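Local coordinates for citrate lyase subunit beta-like protein (Mycobacterium tuberculosis H37Rv, PDB 6CHU) that is a magnesium-dependent TIM-barrel lyase of the HpcH/HpaI aldolase family, a homotrimer linked to itaconate dissimilation and leucine catabolism, at residues 138-143 with 172-177. Sequence-based numbering, arbitrary orientation.
Sequences VGMMWG and STILLA
Ile174 is the hub of this buried contact, resting on the side chains of Met140 and Trp142 and on the carbonyl oxygens of Met140 and Met141. Its CG2 lies 4.0 Å from Met140 O and 4.1 Å from Met140 CB. CG1 reaches farther along the strand, 3.9 Å from Met141 O and 4.0 Å from Trp142 CB. No hydrogen bond crosses the contact. The first torsion of Ile174 is turned away from a staggered position (chi1 -98°), letting both branches rest against the strand.

Trp142 starts out facing the helix, yet only its CB comes close. With CG set between the backbone N and the carbonyl carbon (chi1 73°), the indole swings aside, and Ile174 CG2 meets the ring obliquely. NE1 of the indole is hydrogen-bonded to Asp187 and Tyr163 packs edge-to-face, which together probably hold the indole in this orientation. Met140 also faces the helix, but its chain folds back at chi2 and chi3, its CE ending 4.7 Å from Ala177 CB. Met141 turns to the other face of the strand, its side chain about 4 Å from an acetate probably from the crystallisation liquor and about 6 Å from that of the substrate-binding Arg72, so the packing lies on the barrel wall behind the active site.

Strand 138-142 and helix 172-177 run nearly antiparallel (174°), their axes 8.0 Å apart, as in a beta-alpha-beta crossover: helix 165-180 returns along the outside of the TIM barrel from strand 137-142 to its parallel neighbour 184-187. Val119 of the flanking strand 114-119 touches both Met140 and Ile174, and helix 128-133 contributes Ala132 beside Met140 and Ala177; from the same turns as Ile174, Leu175 and Leu176, which do not touch the strand, pack on Val166 and His169 of a neighbouring subunit.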
ATOM      1  N   VAL A 138       6.187 -13.427  16.647  1.00 19.79           N
ATOM      2  CA  VAL A 138       6.619 -14.539  15.808  1.00 20.74           C
ATOM      3  C   VAL A 138       5.783 -14.676  14.547  1.00 19.97           C
ATOM      4  O   VAL A 138       6.172 -15.440  13.649  1.00 19.95           O
ATOM      5  CB  VAL A 138       6.633 -15.877  16.585  1.00 23.62           C
ATOM      6  CG1 VAL A 138       7.610 -15.802  17.765  1.00 23.07           C
ATOM      7  CG2 VAL A 138       5.222 -16.269  17.055  1.00 20.56           C
ATOM      8  N   GLY A 139       4.675 -13.954  14.432  1.00 21.11           N
ATOM      9  CA  GLY A 139       3.852 -14.008  13.235  1.00 21.62           C
ATOM     10  C   GLY A 139       2.941 -12.809  13.143  1.00 21.60           C
ATOM     11  O   GLY A 139       2.639 -12.152  14.147  1.00 19.33           O
ATOM     12  N   MET A 140       2.500 -12.525  11.912  1.00 17.50           N
ATOM     13  CA  MET A 140       1.510 -11.495  11.634  1.00 18.55           C
ATOM     14  C   MET A 140       0.350 -12.134  10.891  1.00 17.18           C
ATOM     15  O   MET A 140       0.566 -12.888   9.934  1.00 18.66           O
ATOM     16  CB  MET A 140       2.076 -10.358  10.779  1.00 19.30           C
ATOM     17  CG  MET A 140       3.331  -9.670  11.329  1.00 20.12           C
ATOM     18  SD  MET A 140       2.902  -8.579  12.701  1.00 20.37           S
ATOM     19  CE  MET A 140       2.053  -7.260  11.833  1.00 21.56           C
ATOM     20  N   MET A 141      -0.861 -11.822  11.329  1.00 19.57           N
ATOM     21  CA  MET A 141      -2.092 -12.199  10.653  1.00 18.17           C
ATOM     22  C   MET A 141      -2.874 -10.929  10.355  1.00 17.84           C
ATOM     23  O   MET A 141      -2.650  -9.880  10.970  1.00 18.79           O
ATOM     24  CB  MET A 141      -2.921 -13.160  11.529  1.00 16.64           C
ATOM     25  CG  MET A 141      -4.118 -13.789  10.843  1.00 19.96           C
ATOM     26  SD  MET A 141      -4.975 -14.828  12.042  1.00 23.86           S
ATOM     27  CE  MET A 141      -6.498 -15.107  11.137  1.00 26.99           C
ATOM     28  N   TRP A 142      -3.816 -11.013   9.419  1.00 19.94           N
ATOM     29  CA  TRP A 142      -4.726  -9.901   9.218  1.00 19.79           C
ATOM     30  C   TRP A 142      -6.158 -10.413   9.236  1.00 19.41           C
ATOM     31  O   TRP A 142      -6.418 -11.610   9.075  1.00 20.24           O
ATOM     32  CB  TRP A 142      -4.414  -9.131   7.921  1.00 18.91           C
ATOM     33  CG  TRP A 142      -4.793  -9.856   6.667  1.00 16.70           C
ATOM     34  CD1 TRP A 142      -4.193 -10.959   6.136  1.00 18.60           C
ATOM     35  CD2 TRP A 142      -5.859  -9.510   5.787  1.00 18.57           C
ATOM     36  NE1 TRP A 142      -4.827 -11.331   4.967  1.00 19.98           N
ATOM     37  CE2 TRP A 142      -5.857 -10.456   4.732  1.00 20.23           C
ATOM     38  CE3 TRP A 142      -6.815  -8.488   5.781  1.00 19.69           C
ATOM     39  CZ2 TRP A 142      -6.781 -10.420   3.692  1.00 20.94           C
ATOM     40  CZ3 TRP A 142      -7.733  -8.442   4.736  1.00 19.08           C
ATOM     41  CH2 TRP A 142      -7.707  -9.404   3.702  1.00 22.63           C
ATOM     42  N   GLY A 143      -7.088  -9.498   9.508  1.00 17.05           N
ATOM     43  CA  GLY A 143      -8.494  -9.869   9.586  1.00 21.38           C
ATOM     44  C   GLY A 143      -9.385  -8.895   8.845  1.00 21.27           C
ATOM     45  O   GLY A 143      -9.494  -7.730   9.238  1.00 22.54           O
ATOM     46  N   SER A 172      -1.371  -7.158   1.803  1.00 16.76           N
ATOM     47  CA  SER A 172       0.010  -6.957   1.368  1.00 18.22           C
ATOM     48  C   SER A 172       0.850  -6.309   2.458  1.00 17.93           C
ATOM     49  O   SER A 172       2.022  -6.670   2.647  1.00 19.10           O
ATOM     50  CB  SER A 172       0.046  -6.105   0.095  1.00 19.09           C
ATOM     51  OG  SER A 172      -0.587  -6.775  -0.986  1.00 19.76           O
ATOM     52  N   THR A 173       0.285  -5.328   3.169  1.00 16.58           N
ATOM     53  CA  THR A 173       1.013  -4.684   4.261  1.00 18.48           C
ATOM     54  C   THR A 173       1.499  -5.709   5.282  1.00 16.45           C
ATOM     55  O   THR A 173       2.659  -5.676   5.716  1.00 18.48           O
ATOM     56  CB  THR A 173       0.122  -3.635   4.934  1.00 18.17           C
ATOM     57  OG1 THR A 173      -0.206  -2.608   3.986  1.00 20.18           O
ATOM     58  CG2 THR A 173       0.835  -3.005   6.130  1.00 18.07           C
ATOM     59  N   ILE A 174       0.625  -6.631   5.676  1.00 17.16           N
ATOM     60  CA  ILE A 174       0.963  -7.605   6.716  1.00 19.26           C
ATOM     61  C   ILE A 174       1.963  -8.632   6.204  1.00 18.06           C
ATOM     62  O   ILE A 174       2.881  -9.034   6.928  1.00 19.01           O
ATOM     63  CB  ILE A 174      -0.329  -8.262   7.249  1.00 20.41           C
ATOM     64  CG1 ILE A 174      -0.740  -7.572   8.543  1.00 21.47           C
ATOM     65  CG2 ILE A 174      -0.185  -9.785   7.452  1.00 24.36           C
ATOM     66  CD1 ILE A 174      -0.995  -6.133   8.374  1.00 23.55           C
ATOM     67  N   LEU A 175       1.809  -9.073   4.955  1.00 18.71           N
ATOM     68  CA  LEU A 175       2.772 -10.009   4.377  1.00 17.81           C
ATOM     69  C   LEU A 175       4.170  -9.398   4.341  1.00 18.03           C
ATOM     70  O   LEU A 175       5.162 -10.035   4.725  1.00 21.45           O
ATOM     71  CB  LEU A 175       2.320 -10.393   2.971  1.00 18.32           C
ATOM     72  CG  LEU A 175       3.309 -11.238   2.173  1.00 21.72           C
ATOM     73  CD1 LEU A 175       3.587 -12.552   2.901  1.00 20.91           C
ATOM     74  CD2 LEU A 175       2.794 -11.492   0.746  1.00 20.55           C
ATOM     75  N   LEU A 176       4.260  -8.143   3.908  1.00 19.37           N
ATOM     76  CA  LEU A 176       5.561  -7.491   3.809  1.00 17.51           C
ATOM     77  C   LEU A 176       6.159  -7.221   5.188  1.00 15.69           C
ATOM     78  O   LEU A 176       7.362  -7.434   5.404  1.00 18.96           O
ATOM     79  CB  LEU A 176       5.418  -6.198   3.006  1.00 17.07           C
ATOM     80  CG  LEU A 176       5.094  -6.394   1.520  1.00 18.96           C
ATOM     81  CD1 LEU A 176       4.583  -5.068   0.937  1.00 18.53           C
ATOM     82  CD2 LEU A 176       6.317  -6.878   0.755  1.00 22.46           C
ATOM     83  N   ALA A 177       5.348  -6.737   6.126  1.00 16.55           N
ATOM     84  CA  ALA A 177       5.867  -6.462   7.465  1.00 17.95           C
ATOM     85  C   ALA A 177       6.345  -7.743   8.141  1.00 16.72           C
ATOM     86  O   ALA A 177       7.421  -7.767   8.749  1.00 17.81           O
ATOM     87  CB  ALA A 177       4.798  -5.771   8.312  1.00 18.50           C
TER